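PDB 1HCU: alpha-1,2-mannosidase from Trichoderma reesei, which probably trims alpha-1,2-linked mannose residues from high-mannose N-glycans as a calcium-dependent glycosidase of family 47. Local coordinates for residues 27-39 against 45-58. Residues are numbered along the deposited sequence; the frame is centred on the assembly and turned at random.
Sequences WNAYHHFAFPHDD and NSFDDERNGWGSSA
Asp38 pushes its buried carboxylate into the loop 49-55, where backbone N-H groups surround it. OD1 accepts from Gly55 N, nearly in line with the C-O bond, and from Ser56 N at 2.8 Å with an almost straight N-H (172°), which ties the acid to the start of helix 56-67. OD2 offers its syn lone pair to Gly53 N at 2.7 Å and takes a weak bond from Arg51 N. The Asp38 carbonyl O is doubly held, by Ser57 N and by Ser57 OG at 2.7 Å. Replacing Asp38 with an alanine would probably leave the N-H groups of Gly53, Gly55 and Ser56 without this acceptor and free the loop from the helix start.

Beside it, Asp49 binds both His37 ND1, on the syn side of OD2 (2.8 Å), and Asp38 N through OD1. Asp39 and Asp48 form an antiparallel hydrogen-bonded pair, Asp38 and Asp39 together facing Asp48 in a classic beta bulge; Asp48 OD1 turns to His41.

The His37 and Phe47 rings lie in an offset stack, centroids 3.5 Å apart; chi1 of 57° puts Phe47 CG between its own N and carbonyl carbon, bringing the ring over the imidazole. The Asn45 amide lies flat on Phe33, its ND2 hydrogen-bonded to Ser429 OG, while Ser57 CB sits over a Tyr30 face.

Asp39 OD2 and Asp48 OD2, like charges 3.2 Å apart, would be expected to raise a pKa, though Glu50 N donates to Asp48 OD2. Around Asp38, the backbone N-H donors would offset the nearby Asp49 carboxylate, consistent with a stabilised anion fixing the loop whose Arg51 side chain reaches Glu100, a predicted proton donor.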
loop_
_atom_site.group_PDB
_atom_site.type_symbol
_atom_site.label_atom_id
_atom_site.label_comp_id
_atom_site.label_asym_id
_atom_site.label_seq_id
_atom_site.Cartn_x
_atom_site.Cartn_y
_atom_site.Cartn_z
ATOM N N TRP A 27 6.552 0.679 -18.883
ATOM C CA TRP A 27 5.732 1.730 -19.473
ATOM C C TRP A 27 5.554 1.582 -20.983
ATOM O O TRP A 27 4.429 1.634 -21.481
ATOM C CB TRP A 27 6.306 3.114 -19.174
ATOM C CG TRP A 27 5.530 4.190 -19.876
ATOM C CD1 TRP A 27 5.888 4.854 -21.020
ATOM C CD2 TRP A 27 4.219 4.650 -19.538
ATOM N NE1 TRP A 27 4.876 5.694 -21.413
ATOM C CE2 TRP A 27 3.838 5.589 -20.523
ATOM C CE3 TRP A 27 3.325 4.357 -18.501
ATOM C CZ2 TRP A 27 2.599 6.237 -20.501
ATOM C CZ3 TRP A 27 2.088 5.005 -18.480
ATOM C CH2 TRP A 27 1.741 5.933 -19.474
ATOM N N ASN A 28 6.663 1.418 -21.705
ATOM C CA ASN A 28 6.620 1.255 -23.160
ATOM C C ASN A 28 5.615 0.163 -23.522
ATOM O O ASN A 28 4.735 0.354 -24.369
ATOM C CB ASN A 28 7.993 0.845 -23.706
ATOM C CG ASN A 28 9.036 1.943 -23.591
ATOM O OD1 ASN A 28 10.222 1.701 -23.807
ATOM N ND2 ASN A 28 8.603 3.151 -23.264
ATOM N N ALA A 29 5.762 -0.986 -22.874
ATOM C CA ALA A 29 4.880 -2.104 -23.132
ATOM C C ALA A 29 3.434 -1.728 -22.807
ATOM O O ALA A 29 2.527 -2.000 -23.597
ATOM C CB ALA A 29 5.315 -3.310 -22.317
ATOM N N TYR A 30 3.211 -1.102 -21.655
ATOM C CA TYR A 30 1.853 -0.717 -21.282
ATOM C C TYR A 30 1.267 0.308 -22.245
ATOM O O TYR A 30 0.115 0.199 -22.659
ATOM C CB TYR A 30 1.811 -0.156 -19.850
ATOM C CG TYR A 30 0.530 0.591 -19.540
ATOM C CD1 TYR A 30 0.482 1.986 -19.581
ATOM C CD2 TYR A 30 -0.658 -0.095 -19.293
ATOM C CE1 TYR A 30 -0.718 2.679 -19.390
ATOM C CE2 TYR A 30 -1.866 0.590 -19.101
ATOM C CZ TYR A 30 -1.886 1.973 -19.156
ATOM O OH TYR A 30 -3.075 2.648 -19.010
ATOM N N HIS A 31 2.071 1.301 -22.597
ATOM C CA HIS A 31 1.631 2.358 -23.498
ATOM C C HIS A 31 1.256 1.824 -24.872
ATOM O O HIS A 31 0.275 2.259 -25.472
ATOM C CB HIS A 31 2.736 3.405 -23.655
ATOM C CG HIS A 31 2.340 4.581 -24.492
ATOM N ND1 HIS A 31 3.263 5.415 -25.083
ATOM C CD2 HIS A 31 1.123 5.070 -24.826
ATOM C CE1 HIS A 31 2.631 6.368 -25.747
ATOM N NE2 HIS A 31 1.331 6.182 -25.607
ATOM N N HIS A 32 2.034 0.866 -25.357
ATOM C CA HIS A 32 1.803 0.307 -26.677
ATOM C C HIS A 32 0.722 -0.764 -26.802
ATOM O O HIS A 32 0.036 -0.824 -27.822
ATOM C CB HIS A 32 3.120 -0.238 -27.238
ATOM C CG HIS A 32 3.059 -0.573 -28.695
ATOM N ND1 HIS A 32 2.260 -1.580 -29.197
ATOM C CD2 HIS A 32 3.676 -0.015 -29.764
ATOM C CE1 HIS A 32 2.388 -1.627 -30.511
ATOM N NE2 HIS A 32 3.241 -0.689 -30.880
ATOM N N PHE A 33 0.549 -1.599 -25.781
ATOM C CA PHE A 33 -0.441 -2.664 -25.875
ATOM C C PHE A 33 -1.706 -2.554 -25.019
ATOM O O PHE A 33 -2.703 -3.227 -25.305
ATOM C CB PHE A 33 0.213 -4.018 -25.577
ATOM C CG PHE A 33 1.330 -4.386 -26.512
ATOM C CD1 PHE A 33 2.658 -4.203 -26.140
ATOM C CD2 PHE A 33 1.059 -4.963 -27.748
ATOM C CE1 PHE A 33 3.702 -4.599 -26.984
ATOM C CE2 PHE A 33 2.088 -5.360 -28.596
ATOM C CZ PHE A 33 3.413 -5.178 -28.213
ATOM N N ALA A 34 -1.682 -1.717 -23.982
ATOM C CA ALA A 34 -2.836 -1.595 -23.091
ATOM C C ALA A 34 -3.459 -0.209 -22.954
ATOM O O ALA A 34 -4.680 -0.084 -22.872
ATOM C CB ALA A 34 -2.465 -2.119 -21.712
ATOM N N PHE A 35 -2.629 0.828 -22.903
ATOM C CA PHE A 35 -3.125 2.191 -22.758
ATOM C C PHE A 35 -4.259 2.479 -23.751
ATOM O O PHE A 35 -4.201 2.065 -24.911
ATOM C CB PHE A 35 -1.968 3.168 -22.961
ATOM C CG PHE A 35 -2.332 4.603 -22.734
ATOM C CD1 PHE A 35 -2.549 5.457 -23.813
ATOM C CD2 PHE A 35 -2.449 5.108 -21.440
ATOM C CE1 PHE A 35 -2.873 6.794 -23.607
ATOM C CE2 PHE A 35 -2.776 6.447 -21.221
ATOM C CZ PHE A 35 -2.988 7.293 -22.308
ATOM N N PRO A 36 -5.318 3.188 -23.310
ATOM C CA PRO A 36 -5.578 3.754 -21.981
ATOM C C PRO A 36 -6.310 2.812 -21.025
ATOM O O PRO A 36 -6.884 3.260 -20.038
ATOM C CB PRO A 36 -6.434 4.991 -22.281
ATOM C CG PRO A 36 -6.347 5.175 -23.786
ATOM C CD PRO A 36 -6.246 3.772 -24.290
ATOM N N HIS A 37 -6.314 1.518 -21.319
ATOM C CA HIS A 37 -6.985 0.559 -20.445
ATOM C C HIS A 37 -6.250 0.503 -19.107
ATOM O O HIS A 37 -5.166 1.065 -18.972
ATOM C CB HIS A 37 -7.032 -0.811 -21.114
ATOM C CG HIS A 37 -7.894 -0.842 -22.341
ATOM N ND1 HIS A 37 -9.271 -0.868 -22.286
ATOM C CD2 HIS A 37 -7.573 -0.801 -23.657
ATOM C CE1 HIS A 37 -9.761 -0.841 -23.512
ATOM N NE2 HIS A 37 -8.751 -0.799 -24.363
ATOM N N ASP A 38 -6.825 -0.167 -18.118
ATOM C CA ASP A 38 -6.204 -0.215 -16.799
ATOM C C ASP A 38 -4.885 -0.972 -16.662
ATOM O O ASP A 38 -3.898 -0.411 -16.184
ATOM C CB ASP A 38 -7.196 -0.754 -15.760
ATOM C CG ASP A 38 -8.433 0.108 -15.635
ATOM O OD1 ASP A 38 -8.307 1.351 -15.613
ATOM O OD2 ASP A 38 -9.540 -0.457 -15.549
ATOM N N ASP A 39 -4.858 -2.237 -17.067
ATOM C CA ASP A 39 -3.643 -3.032 -16.912
ATOM C C ASP A 39 -3.198 -3.808 -18.147
ATOM O O ASP A 39 -4.001 -4.194 -18.990
ATOM C CB ASP A 39 -3.808 -4.021 -15.753
ATOM C CG ASP A 39 -4.191 -3.346 -14.452
ATOM O OD1 ASP A 39 -3.405 -2.521 -13.948
ATOM O OD2 ASP A 39 -5.282 -3.641 -13.930
ATOM N N ASN A 45 0.019 -9.883 -24.318
ATOM C CA ASN A 45 0.020 -8.507 -24.809
ATOM C C ASN A 45 -1.407 -7.960 -24.900
ATOM O O ASN A 45 -1.710 -7.117 -25.736
ATOM C CB ASN A 45 0.725 -8.407 -26.170
ATOM C CG ASN A 45 2.238 -8.240 -26.041
ATOM O OD1 ASN A 45 2.987 -8.545 -26.968
ATOM N ND2 ASN A 45 2.688 -7.736 -24.897
ATOM N N SER A 46 -2.286 -8.457 -24.035
ATOM C CA SER A 46 -3.668 -7.991 -23.997
ATOM C C SER A 46 -3.827 -7.080 -22.781
ATOM O O SER A 46 -2.840 -6.642 -22.190
ATOM C CB SER A 46 -4.651 -9.163 -23.909
ATOM O OG SER A 46 -4.502 -9.873 -22.693
ATOM N N PHE A 47 -5.066 -6.804 -22.401
ATOM C CA PHE A 47 -5.321 -5.916 -21.278
ATOM C C PHE A 47 -6.608 -6.260 -20.557
ATOM O O PHE A 47 -7.344 -7.159 -20.960
ATOM C CB PHE A 47 -5.415 -4.474 -21.778
ATOM C CG PHE A 47 -6.468 -4.270 -22.836
ATOM C CD1 PHE A 47 -7.826 -4.291 -22.513
ATOM C CD2 PHE A 47 -6.105 -4.082 -24.163
ATOM C CE1 PHE A 47 -8.807 -4.127 -23.498
ATOM C CE2 PHE A 47 -7.073 -3.917 -25.158
ATOM C CZ PHE A 47 -8.429 -3.940 -24.822
ATOM N N ASP A 48 -6.867 -5.526 -19.481
ATOM C CA ASP A 48 -8.086 -5.698 -18.712
ATOM C C ASP A 48 -8.464 -4.340 -18.151
ATOM O O ASP A 48 -7.675 -3.391 -18.221
ATOM C CB ASP A 48 -7.893 -6.712 -17.575
ATOM C CG ASP A 48 -7.041 -6.179 -16.430
ATOM O OD1 ASP A 48 -6.072 -6.874 -16.053
ATOM O OD2 ASP A 48 -7.338 -5.085 -15.891
ATOM N N ASP A 49 -9.677 -4.242 -17.618
ATOM C CA ASP A 49 -10.146 -3.008 -17.009
ATOM C C ASP A 49 -10.713 -3.272 -15.606
ATOM O O ASP A 49 -11.858 -2.917 -15.316
ATOM C CB ASP A 49 -11.193 -2.338 -17.905
ATOM C CG ASP A 49 -10.566 -1.575 -19.071
ATOM O OD1 ASP A 49 -9.665 -0.744 -18.823
ATOM O OD2 ASP A 49 -10.975 -1.793 -20.235
ATOM N N GLU A 50 -9.904 -3.898 -14.744
ATOM C CA GLU A 50 -10.306 -4.217 -13.365
ATOM C C GLU A 50 -10.585 -2.953 -12.568
ATOM O O GLU A 50 -11.314 -2.976 -11.581
ATOM C CB GLU A 50 -9.209 -4.996 -12.623
ATOM C CG GLU A 50 -8.834 -6.340 -13.220
ATOM C CD GLU A 50 -7.771 -7.077 -12.394
ATOM O OE1 GLU A 50 -6.713 -6.475 -12.084
ATOM O OE2 GLU A 50 -7.995 -8.262 -12.058
ATOM N N ARG A 51 -9.982 -1.856 -12.998
ATOM C CA ARG A 51 -10.138 -0.581 -12.317
ATOM C C ARG A 51 -11.179 0.291 -13.015
ATOM O O ARG A 51 -10.981 1.495 -13.201
ATOM C CB ARG A 51 -8.785 0.134 -12.271
ATOM C CG ARG A 51 -8.275 0.501 -10.874
ATOM C CD ARG A 51 -8.264 -0.687 -9.902
ATOM N NE ARG A 51 -9.580 -0.892 -9.304
ATOM C CZ ARG A 51 -9.944 -1.976 -8.630
ATOM N NH1 ARG A 51 -9.086 -2.977 -8.453
ATOM N NH2 ARG A 51 -11.180 -2.068 -8.158
ATOM N N ASN A 52 -12.280 -0.330 -13.420
ATOM C CA ASN A 52 -13.372 0.387 -14.070
ATOM C C ASN A 52 -13.026 1.069 -15.404
ATOM O O ASN A 52 -13.785 1.903 -15.892
ATOM C CB ASN A 52 -13.955 1.411 -13.088
ATOM C CG ASN A 52 -14.461 0.763 -11.815
ATOM O OD1 ASN A 52 -15.391 -0.035 -11.846
ATOM N ND2 ASN A 52 -13.837 1.090 -10.692
ATOM N N GLY A 53 -11.882 0.719 -15.982
ATOM C CA GLY A 53 -11.503 1.282 -17.262
ATOM C C GLY A 53 -11.130 2.754 -17.323
ATOM O O GLY A 53 -11.236 3.377 -18.385
ATOM N N TRP A 54 -10.692 3.319 -16.204
ATOM C CA TRP A 54 -10.299 4.716 -16.183
ATOM C C TRP A 54 -8.809 4.911 -16.495
ATOM O O TRP A 54 -8.334 6.042 -16.562
ATOM C CB TRP A 54 -10.644 5.357 -14.825
ATOM C CG TRP A 54 -12.122 5.623 -14.637
ATOM C CD1 TRP A 54 -12.979 6.194 -15.545
ATOM C CD2 TRP A 54 -12.906 5.353 -13.465
ATOM N NE1 TRP A 54 -14.244 6.291 -15.011
ATOM C CE2 TRP A 54 -14.228 5.784 -13.736
ATOM C CE3 TRP A 54 -12.621 4.789 -12.213
ATOM C CZ2 TRP A 54 -15.264 5.669 -12.801
ATOM C CZ3 TRP A 54 -13.654 4.675 -11.280
ATOM C CH2 TRP A 54 -14.961 5.114 -11.585
ATOM N N GLY A 55 -8.076 3.820 -16.697
ATOM C CA GLY A 55 -6.657 3.939 -17.002
ATOM C C GLY A 55 -5.783 3.830 -15.765
ATOM O O GLY A 55 -4.858 4.620 -15.560
ATOM N N SER A 56 -6.084 2.829 -14.950
ATOM C CA SER A 56 -5.385 2.562 -13.706
ATOM C C SER A 56 -3.853 2.710 -13.762
ATOM O O SER A 56 -3.287 3.567 -13.078
ATOM C CB SER A 56 -5.761 1.150 -13.230
ATOM O OG SER A 56 -5.314 0.912 -11.912
ATOM N N SER A 57 -3.186 1.890 -14.574
ATOM C CA SER A 57 -1.727 1.953 -14.679
ATOM C C SER A 57 -1.171 3.332 -15.037
ATOM O O SER A 57 -0.103 3.709 -14.561
ATOM C CB SER A 57 -1.213 0.920 -15.693
ATOM O OG SER A 57 -1.419 -0.400 -15.225
ATOM N N ALA A 58 -1.878 4.086 -15.871
ATOM C CA ALA A 58 -1.385 5.416 -16.250
ATOM C C ALA A 58 -1.400 6.396 -15.077
ATOM O O ALA A 58 -0.451 7.146 -14.883
ATOM C CB ALA A 58 -2.211 5.980 -17.415
HETATM O O HOH W 1 -4.853 -1.904 -11.766
#